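Local coordinates for DUF5063 domain-containing protein (PDB 3NRH) that is of unknown function but adopts a predominantly alpha-helical fold and forms an assembly of two copies, at residues 6-10 with 135-139; 39-43 with 164-168; 67-71 with 124-129; 87-93 with 109-115. All blocks are in the same frame, centred on the assembly; numbering follows the deposited sequence.

The four interactions fall into two groups on opposite sides of the chain's centre. Interactions 1 and 3 lie on one side, with centres 14 Å apart. They touch where Thr137 packs on Pro67 and Val129. Interactions 2 and 4 lie on the other, with centres 12 Å apart. There Leu164 and Val167 pack on Ile112. Interactions 1 and 2 both use helix 135-169, and their centres are 33 Å apart. Interactions 3 and 4 share helix 112-131, with centres 25 Å apart. Residues of interaction 2 also reach the second subunit. The function is unknown, so the contacts are described as packing within the fold.

Interaction 1 of 4, residues 6-10 with 135-139; sequences QVIFD and NETMN
Ile8 packs against Asn135, Met138 and Asn139, and it carries the tight part of this contact. Its CD1 lies 3.1 Å from Asn135 ND2, a close approach for a methyl carbon and an amide nitrogen. The other branch, CG2, rests on the helix backbone, 3.8 Å from Asn139 CA. The same methyl is 4.1 Å from CB of Met138, which was built as selenomethionine. Ile8 CG1 sits between the backbone N and the carbonyl carbon (chi1 60°). This sends CD1 toward Asn135 and leaves CG2 facing the helix backbone at Met138 and Asn139. Val7 stands beside Ile8 and brings its CG2 up to the side-chain end of Asn139. The contact sets a short 3-10 turn, residues 7-9, against the first turn of helix 135-169. Asp10 N closes the 3-10 turn by bonding to Val7 O at 2.8 Å. Asp10 is also the N-cap of helix 11-28, with OD2 bonded to Asn12 N. Phe130 of helix 112-131 packs on both Ile8 and Met138. The solvent side is looser. Exposed Gln6 comes no nearer than 4.2 Å, from its N to Asn135 ND2. The Phe9 ring is exposed too. It meets Asn135 ND2 only obliquely, at 4.5 Å from CE2, while Ile8 CG1 lies over the centre of one ring face.

Interaction 2 of 4, residues 39-43 with 164-168; sequences VDTTL and LHDVK
The helix segments 39-43 and 164-168 run in broadly opposed directions (142°), with axes 9.8 Å apart at closest; Val39 and Leu164 have the nearest CA atoms. Leu164 reaches across with both CB and CD1. Its CD1 presses on Thr42 CG2 at 3.4 Å, tighter than usual for two carbons. Thr42 keeps its hydroxyl turned back to Phe38 O in its own helix. Leu43 CD2 rests 3.6 Å from Leu164 CB. Val39 splits its branches: CG1 lies 3.8 Å from Lys168 CB, and CG2 meets Val167 CG1 at 4.1 Å. Lys168 runs extended from chi1 to chi3 and bends only at its last torsion (56°). The bend brings NZ within 2.7 Å of Asp40 OD1, forming a salt bridge toward the solvent side. The amine meets OD1 on its syn side, 30° out of the carboxylate plane. His165 turns the other way, to the second subunit, where Tyr50 OH and Gly150 O of that chain bond its two ring nitrogens. Leu43 also packs on Tyr50 of that subunit. The two helices pack obliquely as neighbours in an alpha-helical bundle, here beside the interface with the second subunit.

Interaction 3 of 4, residues 67-71 with 124-129; sequences PETYV and KDFIFV
Asp125 OD1 is gripped by two consecutive backbone amides, those of Tyr70 and Val71. Val71 N lies 2.9 Å from OD1 and points almost straight at it, with an angle of 176° at the hydrogen. It meets the oxygen nearly along the C-O bond. Tyr70 N is 3.0 Å from OD1 but comes from above the carboxylate plane, 54° out of it. The other oxygen, OD2, accepts a bond from a water at 2.7 Å, and this water also donates to Val71 O. Two more waters bridge Glu68 O and Asp125 O beside the direct bonds, one of them only weakly at Asp125 O. Aromatic packing adds to the grip. Tyr70 has CG anti to its own N (chi1 177°), which swings the ring over helix 112-131 between Lys124 and Phe128. Lys124 lays its aliphatic chain over one ring face, with CE 3.6 Å from the ring centroid. Its NZ lies 4.7 Å from the same centroid in a cation-pi contact and also forms a salt bridge with Glu28. Tyr70 turns an edge to the face of Phe128, with centroids 5.4 Å apart. At the far end, Pro67 CB touches Val129 CG1 at 4.0 Å. The irregular segment is thus held both by its backbone amides on one carboxylate oxygen and by the Tyr70 ring. The paired amides are consistent with a fixed path for the chain just before helix 73-87, and their N-H dipoles would probably offset part of the negative charge on Asp125.

Interaction 4 of 4, residues 87-93 with 109-115; sequences LAEKDDY and KKNISED
Asp91 meets Ile112 and Ser113 at the start of helix 112-131 with three acceptors, and each has a donor. Its backbone O takes Ile112 N at 2.8 Å, in a fairly straight bond. Its carboxylate grips Ser113 twice. Ser113 N bonds OD1 at 2.7 Å, and Ser113 OG donates to OD2 at 2.6 Å. Both oxygens use their syn lone pairs, so the whole carboxylate bonds one residue, through its N-H and its hydroxyl. The Asp91 side chain is buried, and these bonds satisfy it. Asp91 has CG anti to the backbone N (chi1 -161°), which turns the carboxylate onto the helix start. The helix dipole would probably add to the hold. Farther along, Tyr93 and Lys110 form an antiparallel hydrogen-bonded pair. Tyr93 N bonds Lys110 O, and Lys110 N bonds Tyr93 O, each at 3.0 Å. The Tyr93 hydroxyl donates to Asp115 OD2 at 2.7 Å, meeting it on the syn side but 32° out of the carboxylate plane. Lys110 CB lies over one face of the Tyr93 ring, 3.8 Å from its centroid, in a CH-pi contact. Beside these bonds, Leu87 CD1 packs on Ile112 CB at 3.5 Å. Ile112 in turn touches Thr160 and Leu164 of helix 135-169. Strands 92-94 and 109-111 thus pair as a small two-stranded antiparallel beta-hairpin, whose connection is largely unmodelled, and which runs straight into helix 112-131.

Interaction 1 of 4, residues 6-10 with 135-139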
loop_
_atom_site.group_PDB
_atom_site.type_symbol
_atom_site.label_atom_id
_atom_site.label_comp_id
_atom_site.label_asym_id
_atom_site.label_seq_id
_atom_site.Cartn_x
_atom_site.Cartn_y
_atom_site.Cartn_z
ATOM N N GLN A 6 -11.664 -13.281 -22.775
ATOM C CA GLN A 6 -10.197 -13.530 -22.892
ATOM C C GLN A 6 -9.485 -13.224 -21.574
ATOM O O GLN A 6 -9.345 -14.098 -20.718
ATOM C CB GLN A 6 -9.611 -12.666 -24.013
ATOM C CG GLN A 6 -10.299 -12.854 -25.358
ATOM C CD GLN A 6 -9.607 -12.104 -26.484
ATOM O OE1 GLN A 6 -9.486 -10.877 -26.452
ATOM N NE2 GLN A 6 -9.149 -12.843 -27.488
ATOM N N VAL A 7 -9.037 -11.982 -21.415
ATOM C CA VAL A 7 -8.348 -11.573 -20.196
ATOM C C VAL A 7 -9.320 -11.471 -19.026
ATOM O O VAL A 7 -8.920 -11.569 -17.867
ATOM C CB VAL A 7 -7.643 -10.204 -20.370
ATOM C CG1 VAL A 7 -6.534 -10.318 -21.399
ATOM C CG2 VAL A 7 -8.649 -9.149 -20.795
ATOM N N ILE A 8 -10.601 -11.287 -19.328
ATOM C CA ILE A 8 -11.610 -11.167 -18.282
ATOM C C ILE A 8 -11.731 -12.435 -17.439
ATOM O O ILE A 8 -12.418 -12.447 -16.419
ATOM C CB ILE A 8 -12.991 -10.824 -18.875
ATOM C CG1 ILE A 8 -13.428 -11.915 -19.854
ATOM C CG2 ILE A 8 -12.932 -9.468 -19.561
ATOM C CD1 ILE A 8 -14.834 -11.732 -20.376
ATOM N N PHE A 9 -11.060 -13.501 -17.864
ATOM C CA PHE A 9 -11.089 -14.757 -17.124
ATOM C C PHE A 9 -9.770 -14.945 -16.378
ATOM O O PHE A 9 -9.596 -15.910 -15.631
ATOM C CB PHE A 9 -11.311 -15.934 -18.077
ATOM C CG PHE A 9 -12.597 -15.857 -18.847
ATOM C CD1 PHE A 9 -13.820 -15.818 -18.183
ATOM C CD2 PHE A 9 -12.587 -15.821 -20.238
ATOM C CE1 PHE A 9 -15.018 -15.745 -18.895
ATOM C CE2 PHE A 9 -13.777 -15.747 -20.959
ATOM C CZ PHE A 9 -14.996 -15.708 -20.286
ATOM N N ASP A 10 -8.847 -14.013 -16.590
ATOM C CA ASP A 10 -7.534 -14.056 -15.956
ATOM C C ASP A 10 -7.660 -14.173 -14.436
ATOM O O ASP A 10 -8.504 -13.521 -13.820
ATOM C CB ASP A 10 -6.753 -12.792 -16.318
ATOM C CG ASP A 10 -5.304 -12.861 -15.900
ATOM O OD1 ASP A 10 -4.530 -13.588 -16.553
ATOM O OD2 ASP A 10 -4.941 -12.188 -14.916
ATOM N N ASN A 135 -19.306 -9.632 -22.597
ATOM C CA ASN A 135 -17.866 -9.775 -22.791
ATOM C C ASN A 135 -17.117 -8.539 -23.295
ATOM O O ASN A 135 -16.110 -8.141 -22.708
ATOM C CB ASN A 135 -17.583 -10.956 -23.725
ATOM C CG ASN A 135 -16.103 -11.280 -23.824
ATOM O OD1 ASN A 135 -15.329 -10.529 -24.419
ATOM N ND2 ASN A 135 -15.701 -12.401 -23.232
ATOM N N GLU A 136 -17.604 -7.937 -24.373
ATOM C CA GLU A 136 -16.957 -6.761 -24.955
ATOM C C GLU A 136 -16.765 -5.588 -23.990
ATOM O O GLU A 136 -15.668 -5.045 -23.882
ATOM C CB GLU A 136 -17.742 -6.276 -26.179
ATOM C CG GLU A 136 -17.989 -7.345 -27.235
ATOM C CD GLU A 136 -19.138 -8.269 -26.874
ATOM O OE1 GLU A 136 -20.288 -7.785 -26.817
ATOM O OE2 GLU A 136 -18.894 -9.473 -26.646
ATOM N N THR A 137 -17.831 -5.187 -23.304
ATOM C CA THR A 137 -17.754 -4.072 -22.373
ATOM C C THR A 137 -17.077 -4.468 -21.068
ATOM O O THR A 137 -16.573 -3.612 -20.348
ATOM C CB THR A 137 -19.153 -3.465 -22.090
ATOM O OG1 THR A 137 -20.066 -4.499 -21.709
ATOM C CG2 THR A 137 -19.683 -2.759 -23.335
HETATM N N MSE A 138 -17.066 -5.764 -20.760
HETATM C CA MSE A 138 -16.392 -6.232 -19.557
HETATM C C MSE A 138 -14.906 -6.011 -19.816
HETATM O O MSE A 138 -14.160 -5.562 -18.941
HETATM C CB MSE A 138 -16.656 -7.726 -19.324
HETATM C CG MSE A 138 -18.052 -8.055 -18.809
HETATM SE SE MSE A 138 -18.346 -9.974 -18.670
HETATM C CE MSE A 138 -17.299 -10.318 -17.092
ATOM N N ASN A 139 -14.483 -6.319 -21.038
ATOM C CA ASN A 139 -13.086 -6.153 -21.413
ATOM C C ASN A 139 -12.685 -4.687 -21.483
ATOM O O ASN A 139 -11.640 -4.296 -20.958
ATOM C CB ASN A 139 -12.814 -6.823 -22.761
ATOM C CG ASN A 139 -11.406 -6.567 -23.258
ATOM O OD1 ASN A 139 -11.122 -5.524 -23.843
ATOM N ND2 ASN A 139 -10.514 -7.512 -23.008
#

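Interaction 2 of 4, residues 39-43 with 164-168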
loop_
_atom_site.group_PDB
_atom_site.type_symbol
_atom_site.label_atom_id
_atom_site.label_comp_id
_atom_site.label_asym_id
_atom_site.label_seq_id
_atom_site.Cartn_x
_atom_site.Cartn_y
_atom_site.Cartn_z
ATOM N N VAL A 39 -10.867 4.177 9.388
ATOM C CA VAL A 39 -9.452 4.368 9.116
ATOM C C VAL A 39 -8.671 3.057 9.111
ATOM O O VAL A 39 -7.903 2.796 8.185
ATOM C CB VAL A 39 -8.824 5.339 10.141
ATOM C CG1 VAL A 39 -7.306 5.385 9.967
ATOM C CG2 VAL A 39 -9.411 6.732 9.944
ATOM N N ASP A 40 -8.866 2.235 10.138
ATOM C CA ASP A 40 -8.157 0.958 10.229
ATOM C C ASP A 40 -8.407 0.048 9.031
ATOM O O ASP A 40 -7.476 -0.569 8.507
ATOM C CB ASP A 40 -8.556 0.196 11.499
ATOM C CG ASP A 40 -8.061 0.862 12.763
ATOM O OD1 ASP A 40 -7.031 1.563 12.696
ATOM O OD2 ASP A 40 -8.690 0.670 13.825
ATOM N N THR A 41 -9.664 -0.042 8.606
ATOM C CA THR A 41 -10.019 -0.909 7.488
ATOM C C THR A 41 -9.546 -0.401 6.132
ATOM O O THR A 41 -9.107 -1.187 5.288
ATOM C CB THR A 41 -11.532 -1.127 7.415
ATOM O OG1 THR A 41 -11.995 -1.636 8.670
ATOM C CG2 THR A 41 -11.867 -2.123 6.311
ATOM N N THR A 42 -9.634 0.910 5.924
ATOM C CA THR A 42 -9.211 1.489 4.659
ATOM C C THR A 42 -7.712 1.280 4.456
ATOM O O THR A 42 -7.252 1.102 3.327
ATOM C CB THR A 42 -9.534 2.994 4.594
ATOM O OG1 THR A 42 -10.936 3.193 4.839
ATOM C CG2 THR A 42 -9.198 3.548 3.212
ATOM N N LEU A 43 -6.953 1.286 5.549
ATOM C CA LEU A 43 -5.510 1.085 5.458
ATOM C C LEU A 43 -5.157 -0.362 5.118
ATOM O O LEU A 43 -4.007 -0.669 4.809
ATOM C CB LEU A 43 -4.826 1.513 6.758
ATOM C CG LEU A 43 -4.760 3.036 6.922
ATOM C CD1 LEU A 43 -4.288 3.412 8.323
ATOM C CD2 LEU A 43 -3.831 3.602 5.858
ATOM N N LEU A 164 -4.039 8.797 5.443
ATOM C CA LEU A 164 -4.706 7.947 6.431
ATOM C C LEU A 164 -3.730 7.334 7.425
ATOM O O LEU A 164 -4.066 7.155 8.597
ATOM C CB LEU A 164 -5.498 6.836 5.731
ATOM C CG LEU A 164 -6.761 7.307 4.998
ATOM C CD1 LEU A 164 -7.352 6.168 4.195
ATOM C CD2 LEU A 164 -7.769 7.830 6.011
ATOM N N HIS A 165 -2.525 7.000 6.968
ATOM C CA HIS A 165 -1.528 6.429 7.868
ATOM C C HIS A 165 -1.242 7.472 8.949
ATOM O O HIS A 165 -1.196 7.148 10.133
ATOM C CB HIS A 165 -0.231 6.097 7.121
ATOM C CG HIS A 165 0.800 5.410 7.970
ATOM N ND1 HIS A 165 0.800 4.048 8.189
ATOM C CD2 HIS A 165 1.862 5.898 8.656
ATOM C CE1 HIS A 165 1.819 3.727 8.968
ATOM N NE2 HIS A 165 2.479 4.832 9.265
ATOM N N ASP A 166 -1.071 8.727 8.534
ATOM C CA ASP A 166 -0.794 9.810 9.476
ATOM C C ASP A 166 -1.964 10.041 10.433
ATOM O O ASP A 166 -1.762 10.367 11.599
ATOM C CB ASP A 166 -0.486 11.117 8.738
ATOM C CG ASP A 166 0.723 11.008 7.835
ATOM O OD1 ASP A 166 1.745 10.442 8.273
ATOM O OD2 ASP A 166 0.653 11.498 6.689
ATOM N N VAL A 167 -3.188 9.888 9.937
ATOM C CA VAL A 167 -4.356 10.070 10.791
ATOM C C VAL A 167 -4.327 9.059 11.938
ATOM O O VAL A 167 -4.610 9.397 13.084
ATOM C CB VAL A 167 -5.666 9.892 9.995
ATOM C CG1 VAL A 167 -6.850 9.761 10.952
ATOM C CG2 VAL A 167 -5.864 11.077 9.059
ATOM N N LYS A 168 -3.958 7.822 11.630
ATOM C CA LYS A 168 -3.920 6.778 12.645
ATOM C C LYS A 168 -2.708 6.791 13.579
ATOM O O LYS A 168 -2.862 6.652 14.791
ATOM C CB LYS A 168 -4.022 5.401 11.973
ATOM C CG LYS A 168 -3.948 4.217 12.933
ATOM C CD LYS A 168 -4.123 2.892 12.195
ATOM C CE LYS A 168 -3.935 1.698 13.128
ATOM N NZ LYS A 168 -4.846 1.752 14.304
#

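Interaction 3 of 4, residues 67-71 with 124-129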
loop_
_atom_site.group_PDB
_atom_site.type_symbol
_atom_site.label_atom_id
_atom_site.label_comp_id
_atom_site.label_asym_id
_atom_site.label_seq_id
_atom_site.Cartn_x
_atom_site.Cartn_y
_atom_site.Cartn_z
ATOM N N PRO A 67 -18.929 1.196 -22.540
ATOM C CA PRO A 67 -19.446 0.495 -21.359
ATOM C C PRO A 67 -20.403 1.421 -20.612
ATOM O O PRO A 67 -20.239 2.641 -20.649
ATOM C CB PRO A 67 -18.184 0.211 -20.543
ATOM C CG PRO A 67 -17.096 0.173 -21.579
ATOM C CD PRO A 67 -17.463 1.317 -22.486
ATOM N N GLU A 68 -21.408 0.854 -19.953
ATOM C CA GLU A 68 -22.351 1.665 -19.188
ATOM C C GLU A 68 -21.591 2.308 -18.036
ATOM O O GLU A 68 -20.600 1.760 -17.557
ATOM C CB GLU A 68 -23.480 0.797 -18.611
ATOM C CG GLU A 68 -24.626 0.498 -19.568
ATOM C CD GLU A 68 -25.721 -0.334 -18.916
ATOM O OE1 GLU A 68 -26.168 0.032 -17.806
ATOM O OE2 GLU A 68 -26.138 -1.351 -19.513
ATOM N N THR A 69 -22.049 3.472 -17.601
ATOM C CA THR A 69 -21.420 4.172 -16.492
ATOM C C THR A 69 -22.369 4.090 -15.303
ATOM O O THR A 69 -23.582 3.991 -15.477
ATOM C CB THR A 69 -21.159 5.655 -16.843
ATOM O OG1 THR A 69 -20.214 5.731 -17.917
ATOM C CG2 THR A 69 -20.601 6.402 -15.643
ATOM N N TYR A 70 -21.821 4.109 -14.096
ATOM C CA TYR A 70 -22.654 4.040 -12.908
ATOM C C TYR A 70 -22.652 5.348 -12.132
ATOM O O TYR A 70 -23.708 5.896 -11.816
ATOM C CB TYR A 70 -22.178 2.927 -11.964
ATOM C CG TYR A 70 -22.973 2.875 -10.673
ATOM C CD1 TYR A 70 -24.109 2.074 -10.557
ATOM C CD2 TYR A 70 -22.610 3.660 -9.580
ATOM C CE1 TYR A 70 -24.864 2.058 -9.380
ATOM C CE2 TYR A 70 -23.357 3.653 -8.404
ATOM C CZ TYR A 70 -24.478 2.849 -8.307
ATOM O OH TYR A 70 -25.195 2.823 -7.124
ATOM N N VAL A 71 -21.454 5.837 -11.824
ATOM C CA VAL A 71 -21.305 7.047 -11.029
ATOM C C VAL A 71 -21.803 8.340 -11.667
ATOM O O VAL A 71 -21.302 8.778 -12.701
ATOM C CB VAL A 71 -19.833 7.233 -10.593
ATOM C CG1 VAL A 71 -19.696 8.476 -9.726
ATOM C CG2 VAL A 71 -19.366 6.004 -9.824
ATOM N N LYS A 124 -15.880 1.726 -9.131
ATOM C CA LYS A 124 -17.308 1.410 -9.192
ATOM C C LYS A 124 -17.822 1.271 -10.626
ATOM O O LYS A 124 -18.612 0.371 -10.926
ATOM C CB LYS A 124 -18.117 2.486 -8.462
ATOM C CG LYS A 124 -19.628 2.240 -8.429
ATOM C CD LYS A 124 -19.989 0.990 -7.635
ATOM C CE LYS A 124 -21.504 0.824 -7.522
ATOM N NZ LYS A 124 -21.878 -0.333 -6.649
ATOM N N ASP A 125 -17.387 2.161 -11.513
ATOM C CA ASP A 125 -17.829 2.091 -12.905
ATOM C C ASP A 125 -17.400 0.764 -13.517
ATOM O O ASP A 125 -18.148 0.143 -14.279
ATOM C CB ASP A 125 -17.250 3.250 -13.727
ATOM C CG ASP A 125 -17.997 4.555 -13.508
ATOM O OD1 ASP A 125 -19.079 4.532 -12.883
ATOM O OD2 ASP A 125 -17.507 5.607 -13.974
ATOM N N PHE A 126 -16.194 0.330 -13.165
ATOM C CA PHE A 126 -15.660 -0.924 -13.667
ATOM C C PHE A 126 -16.430 -2.165 -13.183
ATOM O O PHE A 126 -16.886 -2.968 -13.996
ATOM C CB PHE A 126 -14.188 -1.064 -13.269
ATOM C CG PHE A 126 -13.662 -2.462 -13.401
ATOM C CD1 PHE A 126 -13.629 -3.095 -14.640
ATOM C CD2 PHE A 126 -13.242 -3.167 -12.277
ATOM C CE1 PHE A 126 -13.187 -4.415 -14.756
ATOM C CE2 PHE A 126 -12.799 -4.486 -12.382
ATOM C CZ PHE A 126 -12.773 -5.110 -13.626
ATOM N N ILE A 127 -16.577 -2.326 -11.871
ATOM C CA ILE A 127 -17.259 -3.515 -11.361
ATOM C C ILE A 127 -18.741 -3.594 -11.705
ATOM O O ILE A 127 -19.291 -4.693 -11.833
ATOM C CB ILE A 127 -17.082 -3.682 -9.836
ATOM C CG1 ILE A 127 -17.676 -2.487 -9.092
ATOM C CG2 ILE A 127 -15.600 -3.875 -9.516
ATOM C CD1 ILE A 127 -17.657 -2.649 -7.579
ATOM N N PHE A 128 -19.388 -2.444 -11.861
ATOM C CA PHE A 128 -20.800 -2.442 -12.233
ATOM C C PHE A 128 -20.936 -3.104 -13.603
ATOM O O PHE A 128 -21.705 -4.059 -13.783
ATOM C CB PHE A 128 -21.346 -1.013 -12.299
ATOM C CG PHE A 128 -22.745 -0.929 -12.854
ATOM C CD1 PHE A 128 -23.775 -1.678 -12.292
ATOM C CD2 PHE A 128 -23.030 -0.108 -13.942
ATOM C CE1 PHE A 128 -25.075 -1.611 -12.811
ATOM C CE2 PHE A 128 -24.320 -0.034 -14.466
ATOM C CZ PHE A 128 -25.344 -0.788 -13.896
ATOM N N VAL A 129 -20.161 -2.604 -14.562
ATOM C CA VAL A 129 -20.180 -3.124 -15.923
ATOM C C VAL A 129 -19.752 -4.579 -15.980
ATOM O O VAL A 129 -20.339 -5.378 -16.704
ATOM C CB VAL A 129 -19.246 -2.302 -16.842
ATOM C CG1 VAL A 129 -19.178 -2.937 -18.228
ATOM C CG2 VAL A 129 -19.753 -0.881 -16.940
HETATM O O HOH W 1 -17.945 1.676 -16.523
HETATM O O HOH W 2 -20.237 1.769 -14.888
HETATM O O HOH W 3 -18.726 7.968 -13.730
#

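Interaction 4 of 4, residues 87-93 with 109-115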
loop_
_atom_site.group_PDB
_atom_site.type_symbol
_atom_site.label_atom_id
_atom_site.label_comp_id
_atom_site.label_asym_id
_atom_site.label_seq_id
_atom_site.Cartn_x
_atom_site.Cartn_y
_atom_site.Cartn_z
ATOM N N LEU A 87 -14.575 11.580 8.588
ATOM C CA LEU A 87 -13.223 12.049 8.885
ATOM C C LEU A 87 -13.164 13.371 9.651
ATOM O O LEU A 87 -12.250 13.591 10.430
ATOM C CB LEU A 87 -12.415 12.158 7.582
ATOM C CG LEU A 87 -11.983 10.823 6.972
ATOM C CD1 LEU A 87 -11.423 11.062 5.585
ATOM C CD2 LEU A 87 -10.934 10.181 7.871
ATOM N N ALA A 88 -14.149 14.235 9.433
ATOM C CA ALA A 88 -14.222 15.539 10.098
ATOM C C ALA A 88 -12.940 16.335 9.866
ATOM O O ALA A 88 -12.462 16.411 8.748
ATOM C CB ALA A 88 -14.463 15.354 11.591
ATOM N N GLU A 89 -12.374 16.928 10.915
ATOM C CA GLU A 89 -11.121 17.687 10.785
ATOM C C GLU A 89 -9.941 16.871 10.226
ATOM O O GLU A 89 -8.942 17.444 9.794
ATOM C CB GLU A 89 -10.738 18.333 12.139
ATOM C CG GLU A 89 -11.554 17.886 13.359
ATOM C CD GLU A 89 -11.074 16.572 13.975
ATOM O OE1 GLU A 89 -9.846 16.420 14.199
ATOM O OE2 GLU A 89 -11.937 15.702 14.247
ATOM N N LYS A 90 -10.068 15.542 10.238
ATOM C CA LYS A 90 -9.041 14.607 9.723
ATOM C C LYS A 90 -9.017 14.512 8.203
ATOM O O LYS A 90 -8.099 13.943 7.610
ATOM C CB LYS A 90 -9.321 13.190 10.221
ATOM C CG LYS A 90 -8.288 12.607 11.114
ATOM C CD LYS A 90 -8.388 13.254 12.468
ATOM C CE LYS A 90 -7.158 14.056 12.898
ATOM N NZ LYS A 90 -7.159 14.002 14.389
ATOM N N ASP A 91 -10.071 15.016 7.587
ATOM C CA ASP A 91 -10.187 14.921 6.147
ATOM C C ASP A 91 -9.135 15.704 5.378
ATOM O O ASP A 91 -8.662 15.272 4.320
ATOM C CB ASP A 91 -11.581 15.371 5.723
ATOM C CG ASP A 91 -11.936 14.887 4.351
ATOM O OD1 ASP A 91 -11.541 13.746 4.031
ATOM O OD2 ASP A 91 -12.609 15.631 3.612
ATOM N N ASP A 92 -8.761 16.854 5.920
ATOM C CA ASP A 92 -7.787 17.705 5.267
ATOM C C ASP A 92 -6.343 17.363 5.597
ATOM O O ASP A 92 -6.005 17.035 6.736
ATOM C CB ASP A 92 -8.062 19.169 5.622
ATOM C CG ASP A 92 -9.411 19.646 5.115
ATOM O OD1 ASP A 92 -10.446 19.121 5.580
ATOM O OD2 ASP A 92 -9.437 20.544 4.247
ATOM N N TYR A 93 -5.496 17.427 4.580
ATOM C CA TYR A 93 -4.080 17.173 4.764
ATOM C C TYR A 93 -3.286 17.969 3.745
ATOM O O TYR A 93 -3.754 18.224 2.636
ATOM C CB TYR A 93 -3.752 15.680 4.632
ATOM C CG TYR A 93 -3.896 15.098 3.244
ATOM C CD1 TYR A 93 -5.143 14.722 2.748
ATOM C CD2 TYR A 93 -2.774 14.881 2.442
ATOM C CE1 TYR A 93 -5.268 14.134 1.493
ATOM C CE2 TYR A 93 -2.890 14.296 1.185
ATOM C CZ TYR A 93 -4.139 13.921 0.719
ATOM O OH TYR A 93 -4.260 13.311 -0.508
ATOM N N LYS A 109 -3.382 21.855 -0.339
ATOM C CA LYS A 109 -4.417 21.291 0.517
ATOM C C LYS A 109 -5.283 20.287 -0.231
ATOM O O LYS A 109 -5.828 20.584 -1.295
ATOM C CB LYS A 109 -5.294 22.403 1.108
ATOM C CG LYS A 109 -4.654 23.123 2.290
ATOM C CD LYS A 109 -5.592 24.145 2.923
ATOM C CE LYS A 109 -5.724 25.394 2.070
ATOM N NZ LYS A 109 -4.426 26.114 1.948
ATOM N N LYS A 110 -5.395 19.091 0.338
ATOM C CA LYS A 110 -6.184 18.018 -0.251
ATOM C C LYS A 110 -7.137 17.448 0.791
ATOM O O LYS A 110 -6.996 17.707 1.987
ATOM C CB LYS A 110 -5.264 16.902 -0.756
ATOM C CG LYS A 110 -4.498 17.229 -2.031
ATOM C CD LYS A 110 -5.431 17.261 -3.234
ATOM C CE LYS A 110 -4.664 17.439 -4.534
ATOM N NZ LYS A 110 -5.573 17.427 -5.717
ATOM N N ASN A 111 -8.111 16.675 0.326
ATOM C CA ASN A 111 -9.080 16.048 1.212
ATOM C C ASN A 111 -9.147 14.558 0.913
ATOM O O ASN A 111 -9.304 14.150 -0.237
ATOM C CB ASN A 111 -10.464 16.672 1.023
ATOM C CG ASN A 111 -10.545 18.083 1.567
ATOM O OD1 ASN A 111 -10.428 18.304 2.772
ATOM N ND2 ASN A 111 -10.738 19.046 0.678
ATOM N N ILE A 112 -9.012 13.750 1.956
ATOM C CA ILE A 112 -9.078 12.301 1.801
ATOM C C ILE A 112 -10.415 11.908 1.167
ATOM O O ILE A 112 -10.468 11.059 0.279
ATOM C CB ILE A 112 -8.944 11.595 3.167
ATOM C CG1 ILE A 112 -7.568 11.894 3.776
ATOM C CG2 ILE A 112 -9.148 10.095 2.999
ATOM C CD1 ILE A 112 -7.401 11.393 5.214
ATOM N N SER A 113 -11.495 12.539 1.615
ATOM C CA SER A 113 -12.818 12.225 1.086
ATOM C C SER A 113 -12.900 12.378 -0.433
ATOM O O SER A 113 -13.519 11.556 -1.107
ATOM C CB SER A 113 -13.877 13.106 1.759
ATOM O OG SER A 113 -13.604 14.477 1.542
ATOM N N GLU A 114 -12.270 13.418 -0.976
ATOM C CA GLU A 114 -12.299 13.637 -2.414
ATOM C C GLU A 114 -11.467 12.586 -3.132
ATOM O O GLU A 114 -11.871 12.085 -4.179
ATOM C CB GLU A 114 -11.787 15.038 -2.761
ATOM C CG GLU A 114 -12.111 15.452 -4.184
ATOM C CD GLU A 114 -11.657 16.863 -4.503
ATOM O OE1 GLU A 114 -11.873 17.761 -3.664
ATOM O OE2 GLU A 114 -11.097 17.072 -5.600
ATOM N N ASP A 115 -10.302 12.258 -2.573
ATOM C CA ASP A 115 -9.439 11.236 -3.164
ATOM C C ASP A 115 -10.185 9.906 -3.236
ATOM O O ASP A 115 -10.192 9.239 -4.277
ATOM C CB ASP A 115 -8.172 11.016 -2.327
ATOM C CG ASP A 115 -7.186 12.162 -2.430
ATOM O OD1 ASP A 115 -6.841 12.557 -3.562
ATOM O OD2 ASP A 115 -6.740 12.657 -1.371
#